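Long-range contacts in alpha-n-acetylglucosaminidase family protein (Clostridium perfringens, PDB 4A41), which binds galactose through a family 32 carbohydrate-binding module, probably helping a multimodular alpha-N-acetylglucosaminidase engage its glycan substrates: residues Gly45-Ala50 against Thr57-Lys62; Leu89-Ala94 against Phe151-Glu156; Thr33-His38 against Pro70-Leu75; Gly97-Tyr102 against Leu142-Gly147; Leu104-Asp109 against Thr135-Val140. All blocks are in the same frame, centred on the assembly; numbering follows the deposited sequence. Where two conformers were deposited one is given.

How the interactions relate
Interactions 1 and 2 both contribute residues to the galactose and calcium sites of this beta-sandwich module. Their centres lie about 9 Å apart, and strand 59-60 runs beside strand 153-160, with Trp-59 N 2.9 Å from Ala-154 O. Interaction 3 closes the chain around interaction 1, its centre about 8 Å away, and Glu-37 OE1 lies 2.8 Å from Ala-47 N. Interaction 4 adjoins interaction 2 where Ser-153 N lies 2.8 Å from Gly-97 O. Through strand 139-144 the five-stranded sheet joins interactions 3, 4 and 5. Interaction 5 lies remote from the sugar, its centre about 21 Å from that of interaction 1 and about 23 Å from that of interaction 2.

Interaction 1. Residues Gly45-Ala50 against Thr57-Lys62; sequences GLAKFA and TIWHTK. With CA (calcium ion), chain B; GAL (beta-D-galactopyranose), chain C.
The Phe-49 ring has the carbonyl oxygen of Ile-58 at its edge, near the ring plane, with Phe-49 CD2 3.4 Å from Ile-58 O, while Leu-46 CB stands over the centre of one face. The indole of Trp-59 has Thr-61 N above one face, offset toward the rim, and meets Leu-46 C at its edge; its CD1 comes 3.6 Å from Ala-47 CA. Trp-59 CG is anti to the backbone N (chi1 165°), which brings CD1 to Gly-45 O and Ala-47 CA, and Trp-59 CB rests 3.9 Å from Ala-50 CB. The backbones are tied by one nearly straight bond, His-60 N to Gly-45 O at 3.0 Å (171°). Calcium clamps the other end: it is bound by Phe-49 O at 2.3 Å and by both Thr-57 O and Thr-57 OG1, with Asp-52, Lys-54, Ala-155 and Glu-156 completing the site. The His-60 imidazole is fixed through ND1, which donates to Thr-61 O at 2.8 Å, close to the ring plane. Its other nitrogen, His-60 NE2, is thereby presented to the galactose and hydrogen-bonds GAL O4 at 2.7 Å. Trp-59 NE1 bonds Ser-36 O, and its ring also packs on Ala-34 and Ile-73. Strand 59-60 forms one edge of the four-stranded sheet beside strand 153-160, and the 3-10 turn lies against strands 31-34 and 71-77.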
# COMPACT_ATOMS: atom_id res chain seq x y z
N GLY A 45 10.39 8.60 1.84
CA GLY A 45 9.62 7.42 1.51
C GLY A 45 8.84 6.89 2.70
O GLY A 45 8.56 5.70 2.75
N LEU A 46 8.51 7.78 3.65
CA LEU A 46 7.77 7.36 4.85
C LEU A 46 6.44 6.72 4.49
O LEU A 46 5.77 7.17 3.57
CB LEU A 46 7.50 8.55 5.76
CG LEU A 46 8.77 9.23 6.27
CD1 LEU A 46 8.35 10.41 7.17
CD2 LEU A 46 9.69 8.26 7.01
N ALA A 47 6.06 5.66 5.21
CA ALA A 47 4.75 5.02 5.01
C ALA A 47 3.56 5.98 5.02
O ALA A 47 2.61 5.85 4.21
CB ALA A 47 4.54 3.95 6.06
N LYS A 48 3.61 6.96 5.91
CA LYS A 48 2.50 7.91 5.99
C LYS A 48 2.27 8.72 4.70
O LYS A 48 1.16 9.24 4.46
CB LYS A 48 2.66 8.84 7.18
CG LYS A 48 3.76 9.88 7.07
CD LYS A 48 3.79 10.70 8.36
CE LYS A 48 4.81 11.81 8.26
NZ LYS A 48 4.67 12.73 9.46
N PHE A 49 3.30 8.78 3.87
CA PHE A 49 3.14 9.44 2.58
C PHE A 49 2.18 8.71 1.65
O PHE A 49 1.72 9.26 0.68
CB PHE A 49 4.48 9.60 1.86
CG PHE A 49 5.43 10.57 2.53
CD1 PHE A 49 4.97 11.53 3.44
CD2 PHE A 49 6.77 10.51 2.25
CE1 PHE A 49 5.88 12.42 4.04
CE2 PHE A 49 7.68 11.42 2.84
CZ PHE A 49 7.22 12.36 3.71
N ALA A 50 1.86 7.45 1.95
CA ALA A 50 0.92 6.70 1.07
C ALA A 50 -0.55 7.08 1.34
O ALA A 50 -1.42 6.67 0.62
CB ALA A 50 1.13 5.17 1.25
N THR A 57 3.75 12.59 -3.29
CA THR A 57 4.50 11.99 -2.18
C THR A 57 4.22 10.49 -2.15
O THR A 57 3.08 10.04 -2.38
CB THR A 57 4.12 12.57 -0.82
OG1 THR A 57 2.76 12.22 -0.50
CG2 THR A 57 4.19 14.09 -0.83
N ILE A 58 5.27 9.72 -1.84
CA ILE A 58 5.15 8.27 -1.92
C ILE A 58 5.78 7.59 -0.71
O ILE A 58 6.77 8.07 -0.15
CB ILE A 58 5.78 7.71 -3.24
CG1 ILE A 58 7.33 7.79 -3.22
CG2 ILE A 58 5.13 8.40 -4.48
CD1 ILE A 58 8.02 7.35 -4.51
N TRP A 59 5.17 6.48 -0.29
CA TRP A 59 5.92 5.49 0.50
C TRP A 59 6.91 4.83 -0.44
O TRP A 59 6.57 4.59 -1.62
CB TRP A 59 4.97 4.41 1.02
CG TRP A 59 5.67 3.17 1.53
CD1 TRP A 59 6.57 3.10 2.55
CD2 TRP A 59 5.52 1.84 1.02
NE1 TRP A 59 7.00 1.80 2.71
CE2 TRP A 59 6.36 1.00 1.80
CE3 TRP A 59 4.73 1.26 -0.01
CZ2 TRP A 59 6.46 -0.37 1.57
CZ3 TRP A 59 4.82 -0.12 -0.22
CH2 TRP A 59 5.67 -0.92 0.58
N HIS A 60 8.11 4.57 0.04
CA HIS A 60 9.09 3.81 -0.75
C HIS A 60 9.87 2.94 0.23
O HIS A 60 10.22 3.39 1.34
CB HIS A 60 10.07 4.79 -1.45
CG HIS A 60 10.91 4.20 -2.57
ND1 HIS A 60 11.88 3.24 -2.36
CD2 HIS A 60 10.94 4.50 -3.90
CE1 HIS A 60 12.50 2.99 -3.51
NE2 HIS A 60 11.95 3.73 -4.45
N THR A 61 10.13 1.70 -0.15
CA THR A 61 10.94 0.82 0.69
C THR A 61 12.32 1.45 0.90
O THR A 61 12.80 2.22 0.06
CB THR A 61 11.09 -0.60 0.06
OG1 THR A 61 11.43 -0.48 -1.33
CG2 THR A 61 9.75 -1.39 0.19
N LYS A 62 12.96 1.09 2.02
CA LYS A 62 14.31 1.58 2.36
C LYS A 62 15.33 1.15 1.32
O LYS A 62 15.39 -0.02 0.94
CB LYS A 62 14.71 1.06 3.74
CG LYS A 62 16.18 1.31 4.14
CD LYS A 62 16.46 2.80 4.24
CE LYS A 62 17.82 3.05 4.87
NZ LYS A 62 17.76 2.88 6.34
CA CA B . 1.01 10.51 -1.15
C1 GAL C . 15.83 7.06 -7.60
C2 GAL C . 14.34 7.32 -7.44
C3 GAL C . 13.97 7.05 -5.98
C4 GAL C . 14.43 5.65 -5.58
C5 GAL C . 15.93 5.50 -5.85
C6 GAL C . 16.44 4.11 -5.48
O1 GAL C . 16.15 7.23 -8.95
O2 GAL C . 14.00 8.64 -7.84
O3 GAL C . 12.57 7.24 -5.85
O4 GAL C . 13.68 4.67 -6.35
O5 GAL C . 16.11 5.72 -7.24
O6 GAL C . 17.86 4.03 -5.60

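Interaction 2. Residues Leu89-Ala94 against Phe151-Glu156. With CA (calcium ion), chain B; GAL (beta-D-galactopyranose), chain C.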
# COMPACT_ATOMS: atom_id res chain seq x y z
N LEU A 89 -2.41 3.71 -6.19
CA LEU A 89 -1.93 4.71 -7.15
C LEU A 89 -0.41 4.74 -7.10
O LEU A 89 0.18 5.09 -6.06
CB LEU A 89 -2.51 6.11 -6.86
CG LEU A 89 -2.05 7.20 -7.84
CD1 LEU A 89 -2.68 6.95 -9.22
CD2 LEU A 89 -2.43 8.59 -7.31
N PRO A 90 0.26 4.35 -8.20
CA PRO A 90 1.71 4.41 -8.26
C PRO A 90 2.20 5.84 -8.27
O PRO A 90 1.44 6.79 -8.55
CB PRO A 90 2.04 3.82 -9.64
CG PRO A 90 0.85 2.92 -9.96
CD PRO A 90 -0.32 3.67 -9.38
N ARG A 91 3.49 5.98 -7.96
CA ARG A 91 4.20 7.24 -8.16
C ARG A 91 4.01 7.75 -9.61
O ARG A 91 3.74 6.96 -10.53
CB ARG A 91 5.68 7.03 -7.85
CG ARG A 91 6.43 6.22 -8.92
CD ARG A 91 7.85 5.88 -8.50
NE ARG A 91 8.63 7.09 -8.22
CZ ARG A 91 9.81 7.08 -7.58
NH1 ARG A 91 10.37 5.93 -7.21
NH2 ARG A 91 10.46 8.23 -7.38
N SER A 92 4.20 9.06 -9.77
CA SER A 92 4.04 9.70 -11.06
C SER A 92 5.37 10.13 -11.65
O SER A 92 6.26 10.59 -10.94
CB SER A 92 3.13 10.92 -10.97
OG SER A 92 2.77 11.36 -12.27
N GLY A 93 5.50 9.92 -12.96
CA GLY A 93 6.65 10.45 -13.68
C GLY A 93 7.93 9.65 -13.63
O GLY A 93 8.92 10.05 -14.23
N ALA A 94 7.90 8.52 -12.92
CA ALA A 94 9.02 7.58 -12.81
C ALA A 94 8.44 6.24 -12.36
O ALA A 94 7.23 6.19 -12.05
CB ALA A 94 10.05 8.09 -11.81
N PHE A 151 12.33 -2.52 -5.71
CA PHE A 151 11.81 -1.64 -4.67
C PHE A 151 10.28 -1.79 -4.67
O PHE A 151 9.72 -2.36 -5.58
CB PHE A 151 12.14 -0.19 -5.02
CG PHE A 151 13.58 0.04 -5.41
CD1 PHE A 151 14.57 0.07 -4.45
CD2 PHE A 151 13.93 0.29 -6.75
CE1 PHE A 151 15.93 0.29 -4.82
CE2 PHE A 151 15.27 0.51 -7.12
CZ PHE A 151 16.25 0.51 -6.16
N ALA A 152 9.64 -1.26 -3.64
CA ALA A 152 8.19 -1.06 -3.68
C ALA A 152 7.88 0.36 -3.30
O ALA A 152 8.50 0.93 -2.37
CB ALA A 152 7.48 -2.03 -2.75
N SER A 153 6.91 0.95 -4.00
CA SER A 153 6.49 2.31 -3.67
C SER A 153 5.01 2.49 -3.93
O SER A 153 4.39 1.68 -4.63
CB SER A 153 7.32 3.37 -4.44
OG SER A 153 7.17 3.21 -5.85
N ALA A 154 4.42 3.53 -3.33
CA ALA A 154 2.98 3.82 -3.51
C ALA A 154 2.71 5.29 -3.25
O ALA A 154 3.11 5.80 -2.20
CB ALA A 154 2.12 2.96 -2.55
N ALA A 155 2.05 5.96 -4.21
CA ALA A 155 1.73 7.38 -4.01
C ALA A 155 0.52 7.53 -3.11
O ALA A 155 0.56 8.31 -2.17
CB ALA A 155 1.48 8.08 -5.35
N GLU A 156 -0.54 6.77 -3.40
CA GLU A 156 -1.78 6.86 -2.61
C GLU A 156 -2.45 5.52 -2.55
O GLU A 156 -2.64 4.87 -3.58
CB GLU A 156 -2.77 7.89 -3.21
CG GLU A 156 -2.37 9.34 -3.03
CD GLU A 156 -2.38 9.74 -1.58
OE1 GLU A 156 -3.43 9.63 -0.93
OE2 GLU A 156 -1.35 10.22 -1.06
CA CA B . 1.01 10.51 -1.15
C1 GAL C . 15.83 7.06 -7.60
C2 GAL C . 14.34 7.32 -7.44
C3 GAL C . 13.97 7.05 -5.98
C4 GAL C . 14.43 5.65 -5.58
C5 GAL C . 15.93 5.50 -5.85
C6 GAL C . 16.44 4.11 -5.48
O1 GAL C . 16.15 7.23 -8.95
O2 GAL C . 14.00 8.64 -7.84
O3 GAL C . 12.57 7.24 -5.85
O4 GAL C . 13.68 4.67 -6.35
O5 GAL C . 16.11 5.72 -7.24
O6 GAL C . 17.86 4.03 -5.60
O HOH W 1 4.73 3.55 -7.32
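Leu-89 pairs with Glu-156 at a classic beta bulge, in which Ala-155 and Glu-156 both face it. Leu-89 N donates to Glu-156 O, while Leu-89 O accepts two bonds, from Ala-155 N at 2.8 Å, nearly along the C=O axis, and from Glu-156 N at 3.2 Å, on a lone pair. Pro-90 follows, its carbonyl oxygen 3.5 Å from Ala-155 CB. Arg-91 N donates to a water that donates to Ser-153 OG, and Arg-91 CD passes 3.8 Å from Ser-153 OG, which also bonds Asn-96 O. Bent at chi3 (-58°), the arginine brings its guanidinium edge-on to the sugar: NH1 and NH2 both donate to GAL O3, at 2.9 and 2.8 Å. From 151-156, Phe-151 lays a ring face toward the galactose, CZ 3.7 Å from GAL C6. Ala-155 O and, through a side chain bent at chi2, Glu-156 OE2 both bind calcium, and Gln-27 NE2 hydrogen-bonds Glu-156 OE1. Calcium probably offsets the carboxylate charge, while two N-H groups hold O3 as an acceptor.

Interaction 3. Residues Thr33-His38 against Pro70-Leu75; sequences TATSEH and PQSITL
Ser-72 N donates to Thr-35 OG1 at 3.0 Å, almost straight (168°). The same hydroxyl approaches Gln-71 OE1 at 2.5 Å, suspiciously short for a hydrogen bond, so the exact length is doubtful. The hydroxyl stands between the backbone N and the carbonyl carbon (chi1 57°), which points it across the gap, while Thr-35 CG2 turns toward Ser-72 OG. Gln-71 folds back at chi2, laying its amide beside Ser-36 CB, and its NE2 is satisfied by Glu-68 O. Farther along the strands the backbones pair in antiparallel fashion. Thr-33 and Thr-74 form a hydrogen-bonded pair, each N-H donating to the other's carbonyl, with Thr-74 N 2.8 Å from Thr-33 O and Thr-33 N 3.0 Å from Thr-74 O; Thr-35 N continues the ladder to Ser-72 O. A water links Thr-33 OG1 to Thr-74 O, donating to the carbonyl, so that Thr-74 O serves both a backbone N-H and a water. At the non-hydrogen-bonded pair Ala-34 CB sits 4.2 Å from Ile-73 CB. Ser-36 OG is hydrogen-bonded to Glu-67 OE1 and Lys-62 N. Strand 31-34 is an outer strand of the five-stranded sheet; strand 71-77 bonds strand 139-144 on its other side, and Ile-73 and Leu-75 touch Leu-157 of strand 153-160.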
# COMPACT_ATOMS: atom_id res chain seq x y z
N THR A 33 1.84 1.96 8.63
CA THR A 33 3.14 1.45 9.05
C THR A 33 3.65 0.55 7.92
O THR A 33 2.88 0.12 7.07
CB THR A 33 3.06 0.69 10.38
OG1 THR A 33 2.13 -0.39 10.26
CG2 THR A 33 2.62 1.64 11.51
N ALA A 34 4.95 0.30 7.88
CA ALA A 34 5.48 -0.56 6.85
C ALA A 34 6.64 -1.35 7.39
O ALA A 34 7.29 -0.94 8.36
CB ALA A 34 5.94 0.26 5.65
N THR A 35 6.91 -2.47 6.74
CA THR A 35 8.06 -3.28 7.14
C THR A 35 9.38 -2.60 6.80
O THR A 35 10.43 -2.91 7.39
CB THR A 35 7.99 -4.67 6.55
OG1 THR A 35 7.90 -4.59 5.12
CG2 THR A 35 6.77 -5.47 7.16
N SER A 36 9.34 -1.71 5.81
CA SER A 36 10.53 -0.99 5.38
C SER A 36 10.03 0.35 4.87
O SER A 36 9.05 0.38 4.16
CB SER A 36 11.18 -1.76 4.25
OG SER A 36 12.33 -1.13 3.73
N GLU A 37 10.69 1.43 5.26
CA GLU A 37 10.41 2.74 4.69
C GLU A 37 11.70 3.54 4.59
O GLU A 37 12.53 3.55 5.51
CB GLU A 37 9.33 3.49 5.50
CG GLU A 37 9.83 3.95 6.90
CD GLU A 37 8.79 4.66 7.77
OE1 GLU A 37 7.62 4.78 7.38
OE2 GLU A 37 9.18 5.09 8.91
N HIS A 38 11.87 4.21 3.47
CA HIS A 38 12.98 5.14 3.33
C HIS A 38 12.71 6.42 4.13
O HIS A 38 11.56 6.91 4.23
CB HIS A 38 13.21 5.43 1.85
CG HIS A 38 14.58 5.94 1.55
ND1 HIS A 38 15.67 5.10 1.48
CD2 HIS A 38 15.04 7.20 1.32
CE1 HIS A 38 16.75 5.83 1.22
NE2 HIS A 38 16.39 7.09 1.13
N PRO A 70 10.06 -9.63 -0.35
CA PRO A 70 8.81 -8.90 -0.05
C PRO A 70 8.91 -7.87 1.07
O PRO A 70 9.66 -8.05 2.04
CB PRO A 70 7.83 -10.02 0.36
CG PRO A 70 8.43 -11.28 -0.21
CD PRO A 70 9.91 -11.08 -0.07
N GLN A 71 8.20 -6.76 0.89
CA GLN A 71 7.97 -5.84 1.97
C GLN A 71 6.51 -5.42 1.83
O GLN A 71 5.90 -5.64 0.79
CB GLN A 71 8.84 -4.60 1.88
CG GLN A 71 10.37 -4.84 1.99
CD GLN A 71 10.86 -5.34 3.35
OE1 GLN A 71 10.24 -5.09 4.41
NE2 GLN A 71 12.01 -6.02 3.33
N SER A 72 5.97 -4.87 2.90
CA SER A 72 4.54 -4.52 2.94
C SER A 72 4.27 -3.19 3.64
O SER A 72 5.10 -2.67 4.38
CB SER A 72 3.74 -5.63 3.64
OG SER A 72 4.08 -5.73 5.01
N ILE A 73 3.06 -2.67 3.39
CA ILE A 73 2.56 -1.47 4.08
C ILE A 73 1.19 -1.83 4.63
O ILE A 73 0.37 -2.42 3.93
CB ILE A 73 2.57 -0.22 3.14
CG1 ILE A 73 1.95 1.00 3.84
CG2 ILE A 73 1.80 -0.48 1.81
CD1 ILE A 73 2.31 2.33 3.20
N THR A 74 0.97 -1.49 5.90
CA THR A 74 -0.31 -1.78 6.56
C THR A 74 -1.03 -0.47 6.91
O THR A 74 -0.42 0.45 7.48
CB THR A 74 -0.08 -2.59 7.85
OG1 THR A 74 0.50 -3.84 7.50
CG2 THR A 74 -1.41 -2.84 8.57
N LEU A 75 -2.32 -0.42 6.58
CA LEU A 75 -3.17 0.68 6.99
C LEU A 75 -4.08 0.21 8.11
O LEU A 75 -4.91 -0.70 7.90
CB LEU A 75 -3.99 1.16 5.79
CG LEU A 75 -3.20 1.51 4.53
CD1 LEU A 75 -4.19 2.02 3.48
CD2 LEU A 75 -2.05 2.50 4.80
O HOH W 2 -0.55 0.42 10.57

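Interaction 4. Residues Gly97-Tyr102 against Leu142-Gly147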
# COMPACT_ATOMS: atom_id res chain seq x y z
N GLY A 97 9.80 1.00 -7.91
CA GLY A 97 8.88 0.56 -6.87
C GLY A 97 7.44 0.31 -7.33
O GLY A 97 6.62 -0.16 -6.54
N ASN A 98 7.13 0.60 -8.59
CA ASN A 98 5.79 0.27 -9.10
C ASN A 98 5.59 -1.22 -8.88
O ASN A 98 6.39 -2.07 -9.34
CB ASN A 98 5.64 0.62 -10.59
CG ASN A 98 5.41 2.10 -10.80
OD1 ASN A 98 5.52 2.91 -9.87
ND2 ASN A 98 5.10 2.48 -12.04
N ILE A 99 4.53 -1.54 -8.13
CA ILE A 99 4.35 -2.90 -7.66
C ILE A 99 3.75 -3.75 -8.78
O ILE A 99 2.72 -3.37 -9.35
CB ILE A 99 3.48 -2.94 -6.38
CG1 ILE A 99 4.18 -2.21 -5.25
CG2 ILE A 99 3.12 -4.40 -6.01
CD1 ILE A 99 3.27 -1.90 -4.03
N THR A 100 4.38 -4.88 -9.09
CA THR A 100 3.92 -5.69 -10.23
C THR A 100 3.45 -7.07 -9.83
O THR A 100 2.82 -7.76 -10.64
CB THR A 100 5.01 -5.80 -11.30
OG1 THR A 100 6.19 -6.30 -10.67
CG2 THR A 100 5.28 -4.41 -11.93
N LYS A 101 3.74 -7.49 -8.61
CA LYS A 101 3.16 -8.73 -8.09
C LYS A 101 2.82 -8.47 -6.62
O LYS A 101 3.67 -8.04 -5.83
CB LYS A 101 4.14 -9.90 -8.22
CG LYS A 101 3.50 -11.25 -7.89
CD LYS A 101 4.50 -12.40 -7.98
CE LYS A 101 3.71 -13.70 -7.99
NZ LYS A 101 4.52 -14.95 -8.17
N TYR A 102 1.57 -8.73 -6.25
CA TYR A 102 1.05 -8.28 -4.94
C TYR A 102 0.21 -9.35 -4.28
O TYR A 102 -0.29 -10.29 -4.94
CB TYR A 102 0.16 -7.02 -5.11
CG TYR A 102 -1.10 -7.35 -5.87
CD1 TYR A 102 -2.26 -7.84 -5.23
CD2 TYR A 102 -1.12 -7.23 -7.25
CE1 TYR A 102 -3.40 -8.20 -5.99
CE2 TYR A 102 -2.24 -7.57 -7.99
CZ TYR A 102 -3.36 -8.04 -7.38
OH TYR A 102 -4.45 -8.36 -8.19
N LEU A 142 -0.94 -4.27 2.19
CA LEU A 142 -0.52 -4.49 0.80
C LEU A 142 0.91 -5.05 0.78
O LEU A 142 1.85 -4.39 1.25
CB LEU A 142 -0.57 -3.20 -0.03
CG LEU A 142 -0.08 -3.33 -1.48
CD1 LEU A 142 -0.94 -4.28 -2.31
CD2 LEU A 142 -0.04 -1.92 -2.11
N VAL A 143 1.03 -6.28 0.28
CA VAL A 143 2.32 -6.99 0.21
C VAL A 143 2.85 -6.86 -1.22
O VAL A 143 2.23 -7.28 -2.20
CB VAL A 143 2.19 -8.49 0.58
CG1 VAL A 143 3.56 -9.15 0.52
CG2 VAL A 143 1.54 -8.68 1.94
N ALA A 144 4.02 -6.23 -1.33
CA ALA A 144 4.77 -6.16 -2.61
C ALA A 144 5.73 -7.34 -2.73
O ALA A 144 6.75 -7.38 -2.05
CB ALA A 144 5.55 -4.85 -2.69
N LEU A 145 5.36 -8.30 -3.58
CA LEU A 145 6.20 -9.48 -3.82
C LEU A 145 7.28 -9.11 -4.81
O LEU A 145 8.43 -9.58 -4.70
CB LEU A 145 5.37 -10.64 -4.36
CG LEU A 145 4.31 -11.21 -3.40
CD1 LEU A 145 3.52 -12.33 -4.04
CD2 LEU A 145 4.92 -11.63 -2.08
N GLU A 146 6.90 -8.30 -5.79
CA GLU A 146 7.82 -7.82 -6.84
C GLU A 146 7.48 -6.39 -7.19
O GLU A 146 6.29 -6.02 -7.16
CB GLU A 146 7.75 -8.69 -8.09
CG GLU A 146 8.08 -10.16 -7.79
CD GLU A 146 8.08 -11.08 -9.00
OE1 GLU A 146 7.81 -10.65 -10.14
OE2 GLU A 146 8.40 -12.27 -8.78
N GLY A 147 8.50 -5.60 -7.51
CA GLY A 147 8.28 -4.24 -7.97
C GLY A 147 9.42 -3.77 -8.82
O GLY A 147 10.51 -4.38 -8.79
O HOH W 3 6.44 -8.89 -11.39
O HOH W 4 6.80 -14.28 -9.71
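Two consecutive classic beta bulges join 97-102 to 142-147, where both segments turn a corner of the sandwich, at Lys-101 and at Leu-145. In the first, Thr-100 N and Lys-101 N donate to Glu-146 O from the same face of its carbonyl plane, at 2.9 and 3.3 Å. In the second, Lys-101 O accepts from Leu-145 N at 2.8 Å and from Glu-146 N. Ile-99 reaches Leu-142 tip to tip, CD1 to CD2 at 3.8 Å, and Ile-99 CG1 rests on Ala-144 CB. On the other face, with CG anti to the backbone N (chi1 -171°), Lys-101 stretches out across Glu-146, CB to CB 3.8 Å; their charged ends do not touch, but one water accepts from Lys-101 NZ and donates to Glu-146 OE2. A second water donates to Glu-146 OE1 at 2.6 Å and also bonds Thr-100 OG1, so both carboxylate oxygens are solvated. Tyr-102 CB packs on Leu-142 CD1, and its ring stacks on Trp-121. Strand 139-144 lies between strands 71-77 and 102-107, and beyond the latter runs strand 113-120.

Interaction 5. Residues Leu104-Asp109 against Thr135-Val140; sequences LHVSED and TKATHV
Ser-107 O is the focus of a classic beta bulge, in which Thr-138 and His-139 both face Ser-107 at the corner where the chain passes from strand 128-137 into strand 139-144. The carbonyl accepts from Thr-138 N at 2.8 Å, in its plane, and from His-139 N at 3.1 Å, tilted 28° from it. Ser-107 N donates in return to His-139 O at 3.0 Å. On the sheet face that carries Val-106 and Val-140, Val-106 CB meets Ala-137 CB at 3.8 Å, and Leu-104 CD1 reaches Val-140 CG1 at 3.6 Å. Leu-104 gets there because its CG is anti to the backbone N (chi1 -167°), swinging the branch across to the valine. Glu-108 crosses Lys-136 at about a right angle, its CG 3.3 Å from Lys-136 O and its OE1 against Lys-136 CB and CG, while Glu-108 OE2 makes a salt bridge to Arg-114. That arginine also donates to Lys-136 O and to Thr-135 OG1, fastening the two segments together. In the next shell, Val-140 packs on Ile-83 and Leu-77, and Leu-104 on Phe-86 and Ile-116, within the sandwich core. At the turn Ser-107 OG, also hydrogen-bonded to Asn-112 O, accepts from Asp-109 N at 3.0 Å, an ST turn, and Thr-138 OG1 hydrogen-bonds His-139 ND1 at the edge of the imidazole, 2.8 Å away.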
# COMPACT_ATOMS: atom_id res chain seq x y z
N LEU A 104 -3.01 -8.83 -1.17
CA LEU A 104 -3.73 -7.97 -0.23
C LEU A 104 -4.22 -8.84 0.90
O LEU A 104 -4.85 -9.88 0.65
CB LEU A 104 -4.88 -7.26 -0.94
CG LEU A 104 -5.45 -6.11 -0.11
CD1 LEU A 104 -4.56 -4.86 -0.11
CD2 LEU A 104 -6.84 -5.76 -0.59
N HIS A 105 -3.89 -8.45 2.12
CA HIS A 105 -4.31 -9.17 3.34
C HIS A 105 -5.12 -8.26 4.24
O HIS A 105 -4.98 -7.04 4.18
CB HIS A 105 -3.10 -9.67 4.17
CG HIS A 105 -2.12 -10.55 3.42
ND1 HIS A 105 -0.97 -11.03 4.02
CD2 HIS A 105 -2.12 -11.04 2.16
CE1 HIS A 105 -0.29 -11.76 3.15
NE2 HIS A 105 -0.96 -11.78 2.01
N VAL A 106 -5.94 -8.85 5.12
CA VAL A 106 -6.68 -8.06 6.11
C VAL A 106 -6.49 -8.68 7.51
O VAL A 106 -6.12 -9.86 7.64
CB VAL A 106 -8.20 -7.96 5.80
CG1 VAL A 106 -8.44 -7.30 4.46
CG2 VAL A 106 -8.82 -9.32 5.82
N SER A 107 -6.73 -7.88 8.54
CA SER A 107 -6.68 -8.36 9.92
C SER A 107 -7.80 -7.68 10.68
O SER A 107 -8.22 -6.59 10.31
CB SER A 107 -5.34 -8.00 10.59
OG SER A 107 -5.30 -8.45 11.95
N GLU A 108 -8.28 -8.34 11.72
CA GLU A 108 -9.21 -7.72 12.67
C GLU A 108 -8.56 -7.55 14.04
O GLU A 108 -9.23 -7.15 15.01
CB GLU A 108 -10.49 -8.56 12.76
CG GLU A 108 -11.30 -8.48 11.50
CD GLU A 108 -12.45 -9.44 11.52
OE1 GLU A 108 -13.49 -9.07 12.12
OE2 GLU A 108 -12.30 -10.55 10.95
N ASP A 109 -7.27 -7.84 14.16
CA ASP A 109 -6.59 -7.61 15.44
C ASP A 109 -5.25 -6.89 15.33
O ASP A 109 -4.64 -6.55 16.34
CB ASP A 109 -6.48 -8.91 16.26
CG ASP A 109 -5.62 -9.97 15.61
OD1 ASP A 109 -4.87 -9.69 14.63
OD2 ASP A 109 -5.67 -11.14 16.09
N THR A 135 -15.58 -8.00 3.33
CA THR A 135 -14.98 -8.67 4.48
C THR A 135 -14.68 -7.65 5.57
O THR A 135 -14.44 -6.49 5.26
CB THR A 135 -13.72 -9.48 4.03
OG1 THR A 135 -13.44 -10.54 4.96
CG2 THR A 135 -12.50 -8.58 3.84
N LYS A 136 -14.71 -8.10 6.82
CA LYS A 136 -14.53 -7.23 7.97
C LYS A 136 -13.04 -7.03 8.27
O LYS A 136 -12.29 -8.01 8.36
CB LYS A 136 -15.25 -7.81 9.20
CG LYS A 136 -15.53 -6.79 10.26
CD LYS A 136 -16.76 -7.11 11.10
CE LYS A 136 -17.35 -5.80 11.64
NZ LYS A 136 -17.62 -4.79 10.55
N ALA A 137 -12.60 -5.79 8.42
CA ALA A 137 -11.17 -5.53 8.65
C ALA A 137 -10.98 -4.30 9.52
O ALA A 137 -11.66 -3.30 9.32
CB ALA A 137 -10.43 -5.31 7.31
N THR A 138 -10.01 -4.38 10.44
CA THR A 138 -9.47 -3.18 11.09
C THR A 138 -8.16 -2.71 10.47
O THR A 138 -7.73 -1.57 10.69
CB THR A 138 -9.19 -3.42 12.60
OG1 THR A 138 -8.36 -4.58 12.78
CG2 THR A 138 -10.52 -3.63 13.34
N HIS A 139 -7.54 -3.59 9.67
CA HIS A 139 -6.23 -3.32 9.06
C HIS A 139 -6.23 -3.95 7.69
O HIS A 139 -6.77 -5.05 7.49
CB HIS A 139 -5.07 -3.99 9.83
CG HIS A 139 -4.88 -3.49 11.22
ND1 HIS A 139 -5.77 -3.75 12.24
CD2 HIS A 139 -3.87 -2.79 11.78
CE1 HIS A 139 -5.34 -3.19 13.36
NE2 HIS A 139 -4.19 -2.59 13.10
N VAL A 140 -5.57 -3.28 6.74
CA VAL A 140 -5.33 -3.79 5.40
C VAL A 140 -3.85 -3.69 5.08
O VAL A 140 -3.25 -2.65 5.28
CB VAL A 140 -6.15 -2.98 4.34
CG1 VAL A 140 -5.86 -3.46 2.91
CG2 VAL A 140 -7.63 -3.07 4.64
O HOH W 5 -7.70 -4.29 15.54